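Local coordinates for proline iminopeptidase (Streptomyces halstedii, PDB 3WMR), which is an amidohydrolase of the alpha/beta hydrolase fold that acts on polyketide substrates and probably releases N-terminal proline from peptides, at residues Ala137-Gly142 against Asp253-Thr258; Thr59-Leu64 against Phe213-Met218. All coordinates share one frame; numbering follows the deposited sequence.

Contact 1. Residues Ala137-Gly142 against Asp253-Thr258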
ATOM      1  N   ALA A 137      -6.859 -11.251   9.486  1.00 25.58           N
ATOM      2  CA  ALA A 137      -6.495 -12.462  10.205  1.00 26.64           C
ATOM      3  C   ALA A 137      -7.173 -12.539  11.576  1.00 27.94           C
ATOM      4  O   ALA A 137      -7.298 -13.614  12.139  1.00 27.51           O
ATOM      5  CB  ALA A 137      -4.985 -12.564  10.343  1.00 26.13           C
ATOM      6  N   ARG A 138      -7.643 -11.403  12.070  1.00 29.54           N
ATOM      7  CA  ARG A 138      -8.439 -11.348  13.292  1.00 32.18           C
ATOM      8  C   ARG A 138      -9.901 -11.685  13.061  1.00 32.08           C
ATOM      9  O   ARG A 138     -10.685 -11.709  14.005  1.00 31.40           O
ATOM     10  CB  ARG A 138      -8.323  -9.959  13.914  1.00 34.26           C
ATOM     11  CG  ARG A 138      -6.881  -9.584  14.170  1.00 37.11           C
ATOM     12  CD  ARG A 138      -6.745  -8.215  14.801  1.00 39.98           C
ATOM     13  NE  ARG A 138      -5.424  -7.903  15.386  1.00 42.70           N
ATOM     14  CZ  ARG A 138      -4.223  -8.360  15.002  1.00 42.17           C
ATOM     15  NH1 ARG A 138      -4.052  -9.189  13.975  1.00 43.84           N
ATOM     16  NH2 ARG A 138      -3.148  -7.944  15.659  1.00 42.16           N
ATOM     17  N   ARG A 139     -10.274 -11.917  11.802  1.00 31.03           N
ATOM     18  CA  ARG A 139     -11.595 -12.397  11.448  1.00 30.49           C
ATOM     19  C   ARG A 139     -12.705 -11.457  11.914  1.00 31.04           C
ATOM     20  O   ARG A 139     -13.636 -11.888  12.606  1.00 32.18           O
ATOM     21  CB  ARG A 139     -11.811 -13.829  11.995  1.00 31.28           C
ATOM     22  CG  ARG A 139     -10.854 -14.850  11.382  1.00 31.18           C
ATOM     23  CD  ARG A 139     -11.004 -16.236  12.007  1.00 32.14           C
ATOM     24  NE  ARG A 139     -10.246 -17.250  11.274  1.00 32.38           N
ATOM     25  CZ  ARG A 139     -10.256 -18.559  11.543  1.00 35.11           C
ATOM     26  NH1 ARG A 139     -10.991 -19.043  12.534  1.00 36.00           N
ATOM     27  NH2 ARG A 139      -9.520 -19.397  10.819  1.00 35.15           N
ATOM     28  N   PRO A 140     -12.620 -10.171  11.542  1.00 29.39           N
ATOM     29  CA  PRO A 140     -13.680  -9.233  11.911  1.00 29.85           C
ATOM     30  C   PRO A 140     -14.961  -9.543  11.131  1.00 30.03           C
ATOM     31  O   PRO A 140     -14.889  -9.979   9.976  1.00 29.74           O
ATOM     32  CB  PRO A 140     -13.103  -7.876  11.477  1.00 30.14           C
ATOM     33  CG  PRO A 140     -12.247  -8.204  10.307  1.00 28.95           C
ATOM     34  CD  PRO A 140     -11.698  -9.587  10.544  1.00 29.45           C
ATOM     35  N   ALA A 141     -16.113  -9.313  11.755  1.00 30.68           N
ATOM     36  CA  ALA A 141     -17.405  -9.771  11.226  1.00 30.85           C
ATOM     37  C   ALA A 141     -17.842  -9.083   9.936  1.00 29.74           C
ATOM     38  O   ALA A 141     -18.455  -9.710   9.063  1.00 31.40           O
ATOM     39  CB  ALA A 141     -18.489  -9.612  12.297  1.00 31.54           C
ATOM     40  N   GLY A 142     -17.555  -7.796   9.812  1.00 28.05           N
ATOM     41  CA  GLY A 142     -18.049  -7.030   8.664  1.00 27.83           C
ATOM     42  C   GLY A 142     -17.236  -7.150   7.389  1.00 26.05           C
ATOM     43  O   GLY A 142     -17.676  -6.700   6.329  1.00 26.17           O
ATOM     44  N   ASP A 253      -5.212 -17.748   8.854  1.00 27.72           N
ATOM     45  CA  ASP A 253      -6.436 -17.391   9.581  1.00 28.37           C
ATOM     46  C   ASP A 253      -7.410 -16.519   8.781  1.00 27.83           C
ATOM     47  O   ASP A 253      -8.532 -16.245   9.234  1.00 27.57           O
ATOM     48  CB  ASP A 253      -6.082 -16.679  10.888  1.00 29.74           C
ATOM     49  CG  ASP A 253      -5.413 -17.613  11.916  1.00 32.30           C
ATOM     50  OD1 ASP A 253      -5.533 -18.854  11.825  1.00 33.97           O
ATOM     51  OD2 ASP A 253      -4.747 -17.084  12.820  1.00 33.96           O
ATOM     52  N   ILE A 254      -6.984 -16.060   7.609  1.00 26.03           N
ATOM     53  CA  ILE A 254      -7.836 -15.221   6.752  1.00 24.91           C
ATOM     54  C   ILE A 254      -8.920 -16.087   6.118  1.00 25.03           C
ATOM     55  O   ILE A 254      -8.614 -17.011   5.349  1.00 26.55           O
ATOM     56  CB  ILE A 254      -7.003 -14.489   5.676  1.00 22.91           C
ATOM     57  CG1 ILE A 254      -6.055 -13.484   6.340  1.00 22.27           C
ATOM     58  CG2 ILE A 254      -7.910 -13.771   4.690  1.00 22.77           C
ATOM     59  CD1 ILE A 254      -4.968 -12.943   5.434  1.00 21.68           C
ATOM     60  N   GLN A 255     -10.174 -15.791   6.443  1.00 25.20           N
ATOM     61  CA  GLN A 255     -11.319 -16.603   6.001  1.00 26.96           C
ATOM     62  C   GLN A 255     -12.007 -16.068   4.748  1.00 27.32           C
ATOM     63  O   GLN A 255     -12.727 -16.804   4.055  1.00 29.55           O
ATOM     64  CB  GLN A 255     -12.361 -16.676   7.109  1.00 28.79           C
ATOM     65  CG  GLN A 255     -11.910 -17.499   8.298  1.00 30.32           C
ATOM     66  CD  GLN A 255     -12.926 -17.491   9.434  1.00 32.22           C
ATOM     67  OE1 GLN A 255     -13.459 -16.449   9.788  1.00 33.14           O
ATOM     68  NE2 GLN A 255     -13.174 -18.655  10.023  1.00 33.04           N
ATOM     69  N   VAL A 256     -11.795 -14.792   4.456  1.00 24.63           N
ATOM     70  CA  VAL A 256     -12.545 -14.166   3.376  1.00 23.77           C
ATOM     71  C   VAL A 256     -11.854 -14.461   2.056  1.00 23.45           C
ATOM     72  O   VAL A 256     -10.667 -14.792   2.025  1.00 23.02           O
ATOM     73  CB  VAL A 256     -12.717 -12.656   3.620  1.00 23.09           C
ATOM     74  CG1 VAL A 256     -13.620 -12.430   4.820  1.00 23.09           C
ATOM     75  CG2 VAL A 256     -11.372 -11.954   3.815  1.00 23.41           C
ATOM     76  N   PRO A 257     -12.605 -14.359   0.952  1.00 23.13           N
ATOM     77  CA  PRO A 257     -11.948 -14.503  -0.321  1.00 22.85           C
ATOM     78  C   PRO A 257     -10.969 -13.340  -0.543  1.00 21.98           C
ATOM     79  O   PRO A 257     -11.323 -12.159  -0.397  1.00 20.75           O
ATOM     80  CB  PRO A 257     -13.100 -14.485  -1.342  1.00 22.92           C
ATOM     81  CG  PRO A 257     -14.353 -14.289  -0.574  1.00 23.41           C
ATOM     82  CD  PRO A 257     -14.005 -13.928   0.828  1.00 22.62           C
ATOM     83  N   THR A 258      -9.749 -13.715  -0.896  1.00 21.78           N
ATOM     84  CA  THR A 258      -8.633 -12.809  -0.997  1.00 21.61           C
ATOM     85  C   THR A 258      -8.123 -12.807  -2.429  1.00 21.54           C
ATOM     86  O   THR A 258      -8.106 -13.859  -3.093  1.00 22.00           O
ATOM     87  CB  THR A 258      -7.524 -13.227  -0.009  1.00 21.63           C
ATOM     88  OG1 THR A 258      -8.040 -13.166   1.332  1.00 21.24           O
ATOM     89  CG2 THR A 258      -6.302 -12.302  -0.132  1.00 21.84           C
TER
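At the C-terminal end of helix 127-137, the helix that follows the predicted nucleophile in this alpha/beta hydrolase, A137 and R139 meet D253, I254 and Q255 of the loop running into strand 258-263. R139, whose positive phi marks the point where the chain leaves the helix, carries the polar part of the contact. Its NE donates a hydrogen bond of 2.8 Å to D253 O that is almost straight, 174° at the hydrogen. The donor lies in the carbonyl plane on a lone pair, while the oxygen lies practically in the guanidinium plane, at its edge. An extended chain from CG to NE carries the group across to this carbonyl. Q255 then lays its amide flat over one face of the guanidinium, the two planes only 3° apart, with NE2 of Q255 3.3 Å from CZ of R139. This is a stack of two flat groups rather than a polar bond, since the nitrogens facing each other are all donors; the bond at the edge and the amide on the face together should restrict rotation of the guanidinium. D253 OD1 stands 4.1 Å from R139 NH2, well out of the guanidinium plane, so it probably contributes only a general electrostatic attraction. The apolar part is small, I254 CG1 approaching A137 CB at 4.2 Å. Separately, D253 CB makes a van der Waals contact of 3.5 Å with the backbone carbonyl oxygen A137 O. This patch of the surface joins the starts of two neighbouring parallel strands. I254 packs on S133 and A136 of helix 127-137, V256 touches L143 at the beginning of strand 143-149, and R138, turned away, forms a salt bridge with E104 of helix 100-113.

Contact 2. Residues Thr59-Leu64 against Phe213-Met218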
ATOM      1  N   THR A  59       0.670   8.404   1.346  1.00 26.22           N
ATOM      2  CA  THR A  59      -0.633   9.026   1.463  1.00 25.42           C
ATOM      3  C   THR A  59      -1.592   8.389   0.469  1.00 24.61           C
ATOM      4  O   THR A  59      -1.181   7.610  -0.391  1.00 23.48           O
ATOM      5  CB  THR A  59      -0.573  10.562   1.260  1.00 25.90           C
ATOM      6  OG1 THR A  59      -0.136  10.876  -0.079  1.00 25.66           O
ATOM      7  CG2 THR A  59       0.350  11.215   2.282  1.00 26.27           C
ATOM      8  N   HIS A  60      -2.868   8.726   0.597  1.00 25.66           N
ATOM      9  CA  HIS A  60      -3.920   8.180  -0.269  1.00 26.87           C
ATOM     10  C   HIS A  60      -3.829   8.658  -1.710  1.00 27.03           C
ATOM     11  O   HIS A  60      -4.449   8.069  -2.598  1.00 25.84           O
ATOM     12  CB  HIS A  60      -5.300   8.609   0.229  1.00 27.86           C
ATOM     13  CG  HIS A  60      -5.685   9.999  -0.196  1.00 29.25           C
ATOM     14  ND1 HIS A  60      -5.229  11.131   0.448  1.00 30.32           N
ATOM     15  CD2 HIS A  60      -6.452  10.436  -1.223  1.00 30.23           C
ATOM     16  CE1 HIS A  60      -5.704  12.205  -0.162  1.00 31.57           C
ATOM     17  NE2 HIS A  60      -6.446  11.809  -1.181  1.00 31.78           N
ATOM     18  N   ASP A  61      -3.086   9.740  -1.932  1.00 28.12           N
ATOM     19  CA  ASP A  61      -3.177  10.516  -3.186  1.00 28.93           C
ATOM     20  C   ASP A  61      -2.916   9.693  -4.436  1.00 27.88           C
ATOM     21  O   ASP A  61      -3.670   9.775  -5.398  1.00 29.48           O
ATOM     22  CB  ASP A  61      -2.209  11.714  -3.160  1.00 30.85           C
ATOM     23  CG  ASP A  61      -2.529  12.693  -2.056  1.00 32.41           C
ATOM     24  OD1 ASP A  61      -3.109  13.761  -2.353  1.00 34.47           O
ATOM     25  OD2 ASP A  61      -2.197  12.393  -0.890  1.00 33.71           O
ATOM     26  N   TYR A  62      -1.851   8.898  -4.426  1.00 27.36           N
ATOM     27  CA  TYR A  62      -1.514   8.025  -5.572  1.00 27.44           C
ATOM     28  C   TYR A  62      -2.563   6.938  -5.867  1.00 26.64           C
ATOM     29  O   TYR A  62      -2.507   6.300  -6.914  1.00 26.90           O
ATOM     30  CB  TYR A  62      -0.122   7.392  -5.389  1.00 27.19           C
ATOM     31  CG  TYR A  62      -0.101   6.161  -4.475  1.00 26.63           C
ATOM     32  CD1 TYR A  62      -0.175   6.302  -3.099  1.00 26.10           C
ATOM     33  CD2 TYR A  62       0.012   4.867  -4.998  1.00 26.03           C
ATOM     34  CE1 TYR A  62      -0.174   5.198  -2.259  1.00 25.86           C
ATOM     35  CE2 TYR A  62       0.030   3.743  -4.150  1.00 26.30           C
ATOM     36  CZ  TYR A  62      -0.072   3.925  -2.782  1.00 25.45           C
ATOM     37  OH  TYR A  62      -0.074   2.854  -1.913  1.00 24.97           O
ATOM     38  N   LEU A  63      -3.507   6.721  -4.946  1.00 26.56           N
ATOM     39  CA  LEU A  63      -4.592   5.758  -5.156  1.00 26.60           C
ATOM     40  C   LEU A  63      -5.867   6.395  -5.710  1.00 28.14           C
ATOM     41  O   LEU A  63      -6.884   5.706  -5.831  1.00 28.70           O
ATOM     42  CB  LEU A  63      -4.915   5.014  -3.845  1.00 25.64           C
ATOM     43  CG  LEU A  63      -3.825   4.087  -3.316  1.00 25.19           C
ATOM     44  CD1 LEU A  63      -4.237   3.460  -1.996  1.00 24.29           C
ATOM     45  CD2 LEU A  63      -3.490   2.994  -4.317  1.00 25.71           C
ATOM     46  N   LEU A  64      -5.825   7.688  -6.065  1.00 27.59           N
ATOM     47  CA  LEU A  64      -7.055   8.436  -6.408  1.00 28.52           C
ATOM     48  C   LEU A  64      -7.743   7.935  -7.678  1.00 26.95           C
ATOM     49  O   LEU A  64      -8.941   8.049  -7.800  1.00 27.80           O
ATOM     50  CB  LEU A  64      -6.787   9.945  -6.525  1.00 29.46           C
ATOM     51  CG  LEU A  64      -6.799  10.707  -5.202  1.00 30.27           C
ATOM     52  CD1 LEU A  64      -6.252  12.125  -5.397  1.00 31.16           C
ATOM     53  CD2 LEU A  64      -8.199  10.738  -4.607  1.00 30.22           C
ATOM     54  N   PHE A 213       0.844  10.124  -8.377  1.00 30.91           N
ATOM     55  CA  PHE A 213       2.060   9.471  -7.859  1.00 30.70           C
ATOM     56  C   PHE A 213       3.013  10.531  -7.279  1.00 31.04           C
ATOM     57  O   PHE A 213       3.493  10.405  -6.140  1.00 29.08           O
ATOM     58  CB  PHE A 213       2.737   8.618  -8.948  1.00 30.92           C
ATOM     59  CG  PHE A 213       3.926   7.817  -8.450  1.00 30.31           C
ATOM     60  CD1 PHE A 213       3.751   6.545  -7.908  1.00 30.50           C
ATOM     61  CD2 PHE A 213       5.209   8.348  -8.488  1.00 30.51           C
ATOM     62  CE1 PHE A 213       4.835   5.820  -7.414  1.00 29.67           C
ATOM     63  CE2 PHE A 213       6.295   7.623  -8.005  1.00 30.86           C
ATOM     64  CZ  PHE A 213       6.104   6.355  -7.465  1.00 29.93           C
ATOM     65  N   ALA A 214       3.236  11.606  -8.040  1.00 31.18           N
ATOM     66  CA  ALA A 214       4.068  12.709  -7.581  1.00 32.10           C
ATOM     67  C   ALA A 214       3.504  13.349  -6.309  1.00 32.26           C
ATOM     68  O   ALA A 214       4.260  13.654  -5.358  1.00 32.91           O
ATOM     69  CB  ALA A 214       4.212  13.745  -8.682  1.00 34.74           C
ATOM     70  N   ALA A 215       2.182  13.521  -6.267  1.00 31.31           N
ATOM     71  CA  ALA A 215       1.547  14.105  -5.097  1.00 31.47           C
ATOM     72  C   ALA A 215       1.953  13.357  -3.828  1.00 30.86           C
ATOM     73  O   ALA A 215       2.404  13.970  -2.853  1.00 30.95           O
ATOM     74  CB  ALA A 215       0.041  14.132  -5.249  1.00 31.77           C
ATOM     75  N   THR A 216       1.821  12.034  -3.848  1.00 29.74           N
ATOM     76  CA  THR A 216       2.182  11.232  -2.673  1.00 28.95           C
ATOM     77  C   THR A 216       3.690  11.307  -2.378  1.00 29.08           C
ATOM     78  O   THR A 216       4.098  11.472  -1.212  1.00 29.74           O
ATOM     79  CB  THR A 216       1.689   9.771  -2.812  1.00 28.06           C
ATOM     80  OG1 THR A 216       0.308   9.698  -2.431  1.00 27.89           O
ATOM     81  CG2 THR A 216       2.460   8.829  -1.912  1.00 26.93           C
ATOM     82  N   PHE A 217       4.504  11.154  -3.421  1.00 29.12           N
ATOM     83  CA  PHE A 217       5.963  11.263  -3.327  1.00 30.06           C
ATOM     84  C   PHE A 217       6.421  12.534  -2.585  1.00 30.32           C
ATOM     85  O   PHE A 217       7.318  12.479  -1.737  1.00 28.29           O
ATOM     86  CB  PHE A 217       6.586  11.200  -4.727  1.00 32.02           C
ATOM     87  CG  PHE A 217       8.033  10.811  -4.725  1.00 32.98           C
ATOM     88  CD1 PHE A 217       8.404   9.473  -4.626  1.00 33.28           C
ATOM     89  CD2 PHE A 217       9.033  11.779  -4.777  1.00 33.58           C
ATOM     90  CE1 PHE A 217       9.745   9.111  -4.597  1.00 32.99           C
ATOM     91  CE2 PHE A 217      10.373  11.419  -4.752  1.00 33.51           C
ATOM     92  CZ  PHE A 217      10.729  10.088  -4.669  1.00 33.72           C
ATOM     93  N   MET A 218       5.780  13.671  -2.880  1.00 31.69           N
ATOM     94  CA  MET A 218       6.111  14.943  -2.232  1.00 33.03           C
ATOM     95  C   MET A 218       5.567  15.056  -0.809  1.00 33.74           C
ATOM     96  O   MET A 218       6.137  15.779   0.006  1.00 33.43           O
ATOM     97  CB  MET A 218       5.625  16.132  -3.073  1.00 35.06           C
ATOM     98  CG  MET A 218       6.377  16.305  -4.400  1.00 35.02           C
ATOM     99  SD  MET A 218       8.175  16.445  -4.239  1.00 37.08           S
ATOM    100  CE  MET A 218       8.311  17.834  -3.109  1.00 37.47           C
TER
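The hydroxyl of T216 on helix 211-222 is the polar centre of this buried contact, reaching into the turn formed by T59, D61 and Y62. Among the hydrogen bonds, Y62 N donates to T216 OG1 at 3.0 Å, with 152° at the hydrogen. The same OG1 lies 2.7 Å from T59 OG1 and has T59 O as a second, weak possibility at 3.3 Å, two acceptors competing for one proton. T59 OG1 in turn donates to D61 OD2 over 2.7 Å, meeting the carboxylate on its anti side; the T59 chi1 of 64° sets the hydroxyl between the backbone N and the carbonyl carbon, where it links the carboxylate to T216. The van der Waals part surrounds this chain of hydroxyls. D61 CB touches A215 CB at 3.9 Å, and Y62 CB rests equally far from F213 CA, while the edge of the tyrosine ring presents CD1 to T216 OG1 at 3.5 Å. T216 CG2 lies 3.7 Å from T59 N, a buried nitrogen with no partner in the model. An alanine in place of T216 would remove the shared hydroxyl, and would probably leave Y62 N without its acceptor and the T59 hydroxyl less firmly positioned. Beyond the contact, Y62 OH bonds to Q125 OE1 and G54 N, close to the predicted nucleophile S126. A cap helix, from the insertion between strands 143-149 and 258-263, thus sits on the turn just after the HGGPG sequence, which in related hydrolases probably helps to form the oxyanion hole.

From the N terminus, the chain passes residues 59-64 after strand 49-52, then 137-142 at the end of helix 127-137, then 213-218 on helix 211-222, and finally 253-258 ahead of strand 258-263. The partners alternate, so the two contacts cross: contact 2 closes a loop with 148 residues between its segments, and contact 1 closes one of 110 that starts within it and ends beyond it. Their centres lie about 28 Å apart, on opposite sides of the chain's centre. Contact 2 ties the helical cap to the loop region near the predicted active site, whereas contact 1 joins two connections at the ends where strands 143-149 and 258-263 begin.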